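Carboxynorspermidine decarboxylase (Campylobacter jejuni subsp. jejuni 81116, PDB 3N29) probably catalyses the pyridoxal-phosphate-dependent decarboxylation of carboxynorspermidine to norspermidine, working as a beta/alpha-barrel enzyme of the basic amino acid decarboxylase family. Local coordinates at residues K153-S165 with G176-F188. Residues are numbered along the deposited sequence; the frame is centred on the assembly and turned at random.
Sequences KNSLGLRCNVEFS and GRYSRLGIRAKDF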
ATOM      1  N   LYS A 153       3.843  -0.503 -36.153  1.00 19.70           N
ATOM      2  CA  LYS A 153       2.452  -0.897 -36.412  1.00 20.04           C
ATOM      3  C   LYS A 153       1.476  -0.261 -35.422  1.00 19.50           C
ATOM      4  O   LYS A 153       0.279  -0.500 -35.473  1.00 19.10           O
ATOM      5  CB  LYS A 153       2.365  -2.429 -36.418  1.00 20.86           C
ATOM      6  CG  LYS A 153       3.007  -3.030 -37.701  1.00 23.50           C
ATOM      7  CD  LYS A 153       2.920  -4.557 -37.766  1.00 29.38           C
ATOM      8  CE  LYS A 153       3.491  -5.094 -39.084  1.00 32.20           C
ATOM      9  NZ  LYS A 153       3.491  -6.583 -39.056  1.00 35.20           N
ATOM     10  N   ASN A 154       1.983   0.567 -34.516  1.00 17.91           N
ATOM     11  CA  ASN A 154       1.147   1.239 -33.538  1.00 16.87           C
ATOM     12  C   ASN A 154       0.968   2.710 -33.904  1.00 17.37           C
ATOM     13  O   ASN A 154       1.826   3.297 -34.550  1.00 17.74           O
ATOM     14  CB  ASN A 154       1.857   1.180 -32.186  1.00 17.18           C
ATOM     15  CG  ASN A 154       2.369  -0.207 -31.860  1.00 17.41           C
ATOM     16  OD1 ASN A 154       3.571  -0.479 -31.959  1.00 19.73           O
ATOM     17  ND2 ASN A 154       1.488  -1.067 -31.445  1.00 19.01           N
ATOM     18  N   SER A 155      -0.088   3.327 -33.401  1.00 16.70           N
ATOM     19  CA  SER A 155      -0.298   4.755 -33.571  1.00 15.79           C
ATOM     20  C   SER A 155       0.336   5.458 -32.399  1.00 15.47           C
ATOM     21  O   SER A 155       0.035   5.175 -31.228  1.00 16.37           O
ATOM     22  CB  SER A 155      -1.785   5.047 -33.568  1.00 16.91           C
ATOM     23  OG  SER A 155      -2.059   6.368 -33.934  1.00 16.65           O
ATOM     24  N   LEU A 156       1.218   6.359 -32.717  1.00 15.09           N
ATOM     25  CA  LEU A 156       2.139   6.912 -31.732  1.00 14.97           C
ATOM     26  C   LEU A 156       1.663   8.281 -31.339  1.00 14.33           C
ATOM     27  O   LEU A 156       1.253   9.119 -32.181  1.00 13.54           O
ATOM     28  CB  LEU A 156       3.549   6.990 -32.286  1.00 14.45           C
ATOM     29  CG  LEU A 156       4.221   5.717 -32.777  1.00 14.70           C
ATOM     30  CD1 LEU A 156       5.649   6.124 -33.230  1.00 17.55           C
ATOM     31  CD2 LEU A 156       4.203   4.586 -31.724  1.00 14.74           C
ATOM     32  N   GLY A 157       1.673   8.515 -30.033  1.00 14.99           N
ATOM     33  CA  GLY A 157       1.331   9.827 -29.491  1.00 13.95           C
ATOM     34  C   GLY A 157       2.419  10.331 -28.563  1.00 14.54           C
ATOM     35  O   GLY A 157       3.314   9.561 -28.128  1.00 14.68           O
ATOM     36  N   LEU A 158       2.347  11.619 -28.257  1.00 13.79           N
ATOM     37  CA  LEU A 158       3.171  12.242 -27.219  1.00 15.01           C
ATOM     38  C   LEU A 158       2.334  12.895 -26.135  1.00 15.79           C
ATOM     39  O   LEU A 158       1.338  13.580 -26.427  1.00 15.53           O
ATOM     40  CB  LEU A 158       4.085  13.304 -27.806  1.00 15.80           C
ATOM     41  CG  LEU A 158       5.073  12.805 -28.879  1.00 17.02           C
ATOM     42  CD1 LEU A 158       5.658  13.984 -29.645  1.00 17.62           C
ATOM     43  CD2 LEU A 158       6.192  11.852 -28.319  1.00 17.41           C
ATOM     44  N   ARG A 159       2.791  12.761 -24.892  1.00 15.35           N
ATOM     45  CA  ARG A 159       2.121  13.398 -23.788  1.00 16.58           C
ATOM     46  C   ARG A 159       2.654  14.815 -23.630  1.00 15.47           C
ATOM     47  O   ARG A 159       3.858  15.042 -23.677  1.00 15.05           O
ATOM     48  CB  ARG A 159       2.274  12.611 -22.502  1.00 16.36           C
ATOM     49  CG  ARG A 159       1.641  13.368 -21.358  1.00 19.31           C
ATOM     50  CD  ARG A 159       1.454  12.513 -20.138  1.00 19.37           C
ATOM     51  NE  ARG A 159       0.759  13.164 -19.028  1.00 17.94           N
ATOM     52  CZ  ARG A 159       0.497  12.578 -17.859  1.00 18.72           C
ATOM     53  NH1 ARG A 159       0.915  11.344 -17.620  1.00 20.80           N
ATOM     54  NH2 ARG A 159      -0.167  13.225 -16.909  1.00 17.78           N
ATOM     55  N   CYS A 160       1.736  15.749 -23.458  1.00 14.89           N
ATOM     56  CA  CYS A 160       2.009  17.189 -23.380  1.00 15.22           C
ATOM     57  C   CYS A 160       1.875  17.643 -21.923  1.00 14.86           C
ATOM     58  O   CYS A 160       0.889  17.308 -21.248  1.00 16.32           O
ATOM     59  CB  CYS A 160       0.975  17.896 -24.202  1.00 15.50           C
ATOM     60  SG  CYS A 160       1.104  17.433 -25.957  1.00 16.51           S
ATOM     61  N   ASN A 161       2.863  18.379 -21.444  1.00 15.42           N
ATOM     62  CA  ASN A 161       2.846  18.932 -20.101  1.00 17.15           C
ATOM     63  C   ASN A 161       2.119  20.250 -20.253  1.00 18.47           C
ATOM     64  O   ASN A 161       2.649  21.164 -20.791  1.00 18.17           O
ATOM     65  CB  ASN A 161       4.260  19.149 -19.571  1.00 16.44           C
ATOM     66  CG  ASN A 161       4.276  19.764 -18.189  1.00 18.92           C
ATOM     67  OD1 ASN A 161       3.271  20.364 -17.777  1.00 17.80           O
ATOM     68  ND2 ASN A 161       5.440  19.643 -17.449  1.00 17.23           N
ATOM     69  N   VAL A 162       0.898  20.357 -19.791  1.00 21.43           N
ATOM     70  CA  VAL A 162       0.179  21.589 -20.044  1.00 24.92           C
ATOM     71  C   VAL A 162       0.561  22.728 -19.109  1.00 29.16           C
ATOM     72  O   VAL A 162       0.385  23.920 -19.484  1.00 29.78           O
ATOM     73  CB  VAL A 162      -1.300  21.332 -20.094  1.00 25.00           C
ATOM     74  CG1 VAL A 162      -2.072  22.643 -20.167  1.00 23.40           C
ATOM     75  CG2 VAL A 162      -1.553  20.469 -21.321  1.00 22.96           C
ATOM     76  N   GLU A 163       1.176  22.405 -17.952  1.00 33.70           N
ATOM     77  CA  GLU A 163       1.740  23.456 -17.057  1.00 36.98           C
ATOM     78  C   GLU A 163       0.650  24.415 -16.547  1.00 39.58           C
ATOM     79  O   GLU A 163       0.618  25.600 -16.885  1.00 40.14           O
ATOM     80  CB  GLU A 163       2.849  24.283 -17.750  1.00 37.07           C
ATOM     81  CG  GLU A 163       4.163  23.554 -18.149  1.00 39.13           C
ATOM     82  CD  GLU A 163       5.277  24.553 -18.537  1.00 41.94           C
ATOM     83  OE1 GLU A 163       5.468  24.904 -19.750  1.00 44.42           O
ATOM     84  OE2 GLU A 163       5.945  25.019 -17.590  1.00 43.89           O
ATOM     85  N   PHE A 164      -0.234  23.893 -15.714  1.00 43.52           N
ATOM     86  CA  PHE A 164      -1.389  24.654 -15.268  1.00 46.04           C
ATOM     87  C   PHE A 164      -1.817  24.248 -13.845  1.00 47.61           C
ATOM     88  O   PHE A 164      -1.544  23.132 -13.404  1.00 48.79           O
ATOM     89  CB  PHE A 164      -2.527  24.477 -16.290  1.00 46.47           C
ATOM     90  CG  PHE A 164      -3.678  25.429 -16.088  1.00 48.12           C
ATOM     91  CD1 PHE A 164      -3.449  26.814 -15.984  1.00 48.38           C
ATOM     92  CD2 PHE A 164      -4.989  24.943 -15.994  1.00 48.03           C
ATOM     93  CE1 PHE A 164      -4.505  27.705 -15.792  1.00 49.40           C
ATOM     94  CE2 PHE A 164      -6.047  25.821 -15.790  1.00 48.68           C
ATOM     95  CZ  PHE A 164      -5.804  27.221 -15.693  1.00 49.56           C
ATOM     96  N   SER A 165      -2.457  25.175 -13.124  1.00 49.25           N
ATOM     97  CA  SER A 165      -2.960  24.917 -11.768  1.00 49.47           C
ATOM     98  C   SER A 165      -4.278  24.144 -11.846  1.00 49.75           C
ATOM     99  O   SER A 165      -4.849  23.760 -10.825  1.00 49.82           O
ATOM    100  CB  SER A 165      -3.180  26.236 -11.023  1.00 49.68           C
ATOM    101  OG  SER A 165      -4.264  26.963 -11.595  1.00 49.87           O
ATOM    102  N   GLY A 176       2.484  20.639  -9.830  1.00 30.54           N
ATOM    103  CA  GLY A 176       2.681  20.957 -11.253  1.00 29.95           C
ATOM    104  C   GLY A 176       4.112  21.359 -11.620  1.00 29.44           C
ATOM    105  O   GLY A 176       4.620  20.992 -12.686  1.00 29.34           O
ATOM    106  N   ARG A 177       4.768  22.119 -10.745  1.00 28.43           N
ATOM    107  CA  ARG A 177       6.120  22.583 -11.037  1.00 27.47           C
ATOM    108  C   ARG A 177       7.060  21.388 -10.957  1.00 25.71           C
ATOM    109  O   ARG A 177       6.894  20.519 -10.120  1.00 24.52           O
ATOM    110  CB  ARG A 177       6.550  23.631 -10.052  1.00 28.04           C
ATOM    111  CG  ARG A 177       7.698  24.485 -10.592  1.00 29.52           C
ATOM    112  CD  ARG A 177       8.060  25.672  -9.694  1.00 30.71           C
ATOM    113  NE  ARG A 177       8.987  26.556 -10.408  1.00 31.07           N
ATOM    114  CZ  ARG A 177       9.688  27.531  -9.840  1.00 31.46           C
ATOM    115  NH1 ARG A 177       9.566  27.766  -8.534  1.00 30.70           N
ATOM    116  NH2 ARG A 177      10.518  28.252 -10.569  1.00 28.71           N
ATOM    117  N   TYR A 178       8.016  21.336 -11.862  1.00 23.88           N
ATOM    118  CA  TYR A 178       8.989  20.225 -11.907  1.00 22.17           C
ATOM    119  C   TYR A 178       8.381  18.893 -12.337  1.00 19.96           C
ATOM    120  O   TYR A 178       9.026  17.884 -12.212  1.00 18.46           O
ATOM    121  CB  TYR A 178       9.711  20.030 -10.567  1.00 22.10           C
ATOM    122  CG  TYR A 178      10.250  21.298  -9.945  1.00 23.93           C
ATOM    123  CD1 TYR A 178      11.027  22.189 -10.689  1.00 25.48           C
ATOM    124  CD2 TYR A 178      10.016  21.593  -8.623  1.00 24.26           C
ATOM    125  CE1 TYR A 178      11.538  23.349 -10.119  1.00 24.47           C
ATOM    126  CE2 TYR A 178      10.473  22.746  -8.063  1.00 25.81           C
ATOM    127  CZ  TYR A 178      11.254  23.615  -8.811  1.00 27.61           C
ATOM    128  OH  TYR A 178      11.752  24.742  -8.218  1.00 27.02           O
ATOM    129  N   SER A 179       7.149  18.893 -12.842  1.00 18.10           N
ATOM    130  CA  SER A 179       6.533  17.628 -13.237  1.00 17.33           C
ATOM    131  C   SER A 179       7.353  16.935 -14.321  1.00 16.54           C
ATOM    132  O   SER A 179       7.818  17.538 -15.318  1.00 16.02           O
ATOM    133  CB  SER A 179       5.075  17.800 -13.736  1.00 16.93           C
ATOM    134  OG  SER A 179       4.586  16.535 -14.235  1.00 17.82           O
ATOM    135  N   ARG A 180       7.466  15.620 -14.137  1.00 15.60           N
ATOM    136  CA  ARG A 180       8.141  14.765 -15.039  1.00 15.66           C
ATOM    137  C   ARG A 180       7.231  14.264 -16.095  1.00 15.42           C
ATOM    138  O   ARG A 180       7.688  13.551 -16.936  1.00 15.78           O
ATOM    139  CB  ARG A 180       8.766  13.553 -14.290  1.00 16.33           C
ATOM    140  CG  ARG A 180       7.740  12.528 -13.896  1.00 15.72           C
ATOM    141  CD  ARG A 180       8.263  11.663 -12.747  1.00 15.30           C
ATOM    142  NE  ARG A 180       7.407  10.508 -12.566  1.00 15.40           N
ATOM    143  CZ  ARG A 180       6.212  10.543 -11.994  1.00 16.04           C
ATOM    144  NH1 ARG A 180       5.734  11.687 -11.554  1.00 14.92           N
ATOM    145  NH2 ARG A 180       5.516   9.434 -11.876  1.00 18.08           N
ATOM    146  N   LEU A 181       5.933  14.608 -16.064  1.00 16.41           N
ATOM    147  CA  LEU A 181       4.956  13.997 -16.987  1.00 15.50           C
ATOM    148  C   LEU A 181       4.657  14.949 -18.137  1.00 16.13           C
ATOM    149  O   LEU A 181       4.239  16.109 -17.952  1.00 15.44           O
ATOM    150  CB  LEU A 181       3.686  13.618 -16.268  1.00 15.32           C
ATOM    151  CG  LEU A 181       3.866  12.728 -15.023  1.00 16.15           C
ATOM    152  CD1 LEU A 181       2.566  12.616 -14.194  1.00 18.10           C
ATOM    153  CD2 LEU A 181       4.364  11.402 -15.452  1.00 15.42           C
ATOM    154  N   GLY A 182       4.896  14.417 -19.329  1.00 14.26           N
ATOM    155  CA  GLY A 182       4.769  15.138 -20.592  1.00 14.09           C
ATOM    156  C   GLY A 182       5.937  16.018 -20.986  1.00 13.42           C
ATOM    157  O   GLY A 182       6.811  16.351 -20.190  1.00 13.37           O
ATOM    158  N   ILE A 183       5.857  16.476 -22.235  1.00 14.41           N
ATOM    159  CA  ILE A 183       6.796  17.370 -22.872  1.00 14.17           C
ATOM    160  C   ILE A 183       6.183  18.808 -22.892  1.00 13.92           C
ATOM    161  O   ILE A 183       4.965  18.970 -23.215  1.00 14.39           O
ATOM    162  CB  ILE A 183       6.995  16.816 -24.347  1.00 16.19           C
ATOM    163  CG1 ILE A 183       7.479  15.351 -24.339  1.00 18.28           C
ATOM    164  CG2 ILE A 183       7.931  17.661 -25.199  1.00 14.86           C
ATOM    165  CD1 ILE A 183       7.254  14.692 -25.717  1.00 17.58           C
ATOM    166  N   ARG A 184       6.971  19.832 -22.526  1.00 13.22           N
ATOM    167  CA  ARG A 184       6.511  21.217 -22.483  1.00 13.66           C
ATOM    168  C   ARG A 184       6.520  21.736 -23.931  1.00 13.78           C
ATOM    169  O   ARG A 184       7.245  21.209 -24.799  1.00 12.05           O
ATOM    170  CB  ARG A 184       7.359  22.083 -21.556  1.00 14.69           C
ATOM    171  CG  ARG A 184       7.218  21.721 -20.108  1.00 15.54           C
ATOM    172  CD  ARG A 184       8.128  22.564 -19.206  1.00 18.26           C
ATOM    173  NE  ARG A 184       9.525  22.270 -19.492  1.00 25.23           N
ATOM    174  CZ  ARG A 184      10.552  23.040 -19.101  1.00 28.61           C
ATOM    175  NH1 ARG A 184      10.351  24.116 -18.356  1.00 28.05           N
ATOM    176  NH2 ARG A 184      11.792  22.699 -19.409  1.00 29.43           N
ATOM    177  N   ALA A 185       5.660  22.695 -24.207  1.00 15.05           N
ATOM    178  CA  ALA A 185       5.402  23.111 -25.627  1.00 16.07           C
ATOM    179  C   ALA A 185       6.672  23.627 -26.346  1.00 16.91           C
ATOM    180  O   ALA A 185       6.870  23.404 -27.526  1.00 17.88           O
ATOM    181  CB  ALA A 185       4.299  24.163 -25.672  1.00 15.88           C
ATOM    182  N   LYS A 186       7.572  24.250 -25.618  1.00 17.54           N
ATOM    183  CA  LYS A 186       8.807  24.773 -26.212  1.00 18.35           C
ATOM    184  C   LYS A 186       9.702  23.665 -26.798  1.00 19.48           C
ATOM    185  O   LYS A 186      10.488  23.886 -27.750  1.00 16.84           O
ATOM    186  CB  LYS A 186       9.591  25.556 -25.168  1.00 19.76           C
ATOM    187  CG  LYS A 186      10.189  24.675 -24.033  1.00 19.61           C
ATOM    188  CD  LYS A 186      10.774  25.582 -22.969  1.00 24.66           C
ATOM    189  CE  LYS A 186      11.709  24.915 -22.035  1.00 24.56           C
ATOM    190  NZ  LYS A 186      12.640  26.000 -21.502  1.00 28.49           N
ATOM    191  N   ASP A 187       9.572  22.457 -26.253  1.00 18.55           N
ATOM    192  CA  ASP A 187      10.347  21.368 -26.755  1.00 20.24           C
ATOM    193  C   ASP A 187       9.730  20.720 -28.001  1.00 21.04           C
ATOM    194  O   ASP A 187      10.345  19.863 -28.596  1.00 22.51           O
ATOM    195  CB  ASP A 187      10.565  20.367 -25.634  1.00 19.62           C
ATOM    196  CG  ASP A 187      11.472  20.918 -24.562  1.00 21.43           C
ATOM    197  OD1 ASP A 187      12.197  21.935 -24.777  1.00 22.43           O
ATOM    198  OD2 ASP A 187      11.435  20.362 -23.479  1.00 21.81           O
ATOM    199  N   PHE A 188       8.558  21.177 -28.422  1.00 21.83           N
ATOM    200  CA  PHE A 188       7.999  20.754 -29.717  1.00 22.60           C
ATOM    201  C   PHE A 188       8.574  21.529 -30.877  1.00 23.45           C
ATOM    202  O   PHE A 188       8.431  21.124 -32.030  1.00 22.67           O
ATOM    203  CB  PHE A 188       6.473  20.886 -29.734  1.00 23.19           C
ATOM    204  CG  PHE A 188       5.760  19.727 -29.114  1.00 25.72           C
ATOM    205  CD1 PHE A 188       4.956  18.915 -29.863  1.00 27.26           C
ATOM    206  CD2 PHE A 188       5.912  19.446 -27.757  1.00 26.80           C
ATOM    207  CE1 PHE A 188       4.316  17.836 -29.284  1.00 30.73           C
ATOM    208  CE2 PHE A 188       5.252  18.360 -27.173  1.00 27.42           C
ATOM    209  CZ  PHE A 188       4.470  17.561 -27.946  1.00 28.20           C
TER
HETATM  210  O   HOH W   1       4.025  23.484 -22.030  1.00 16.95           O
HETATM  211  O   HOH W   2       7.707  17.869 -18.046  1.00 17.18           O
HETATM  212  O   HOH W   3       5.705  21.620 -15.131  1.00 19.64           O
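Arg159 and Asn161 each share one backbone hydrogen bond with Ile183. Ile183 N donates to Arg159 O at 2.9 Å, and Asn161 N donates to Ile183 O at 2.8 Å. The second bond is nearly straight at the hydrogen (174°), yet its donor lies well above the carbonyl plane. Together they make a single bridge between Cys160 and Ile183. Gly182, with positive phi, brings its CA to 3.2 Å from Arg159 O.

The extended Arg159 chain runs past Gly182, with CG anti to its backbone N (chi1 176°). This lays the guanidinium against Leu181, whose CB sits over the centre of one face, 3.7 Å from Arg159 CZ. Arg159 NH2 is hydrogen-bonded to His202 O, which holds the guanidinium.

On the other flank, Leu158 CD2 meets Ile183 CD1 at 4.0 Å. Cys160 SG comes obliquely to the Phe188 ring, 3.9 Å from Phe188 CZ. Helix 209-223 adds Phe223 edge-to-face to that ring.

Asn161 ND2 reaches the loop through two waters, one bound to Ser179 O and Gly182 O, the other to Gly176 O. Ser179 OG accepts from Leu181 N in an ST turn. Asn291 of the second subunit packs on Asn161 and Arg184.

The side chain of Arg159 is about 4 Å from the bound pyridoxal phosphate. The loop after strand 155-159 returns alongside residues 159-161, at the cofactor-binding end of the eight-stranded beta/alpha barrel.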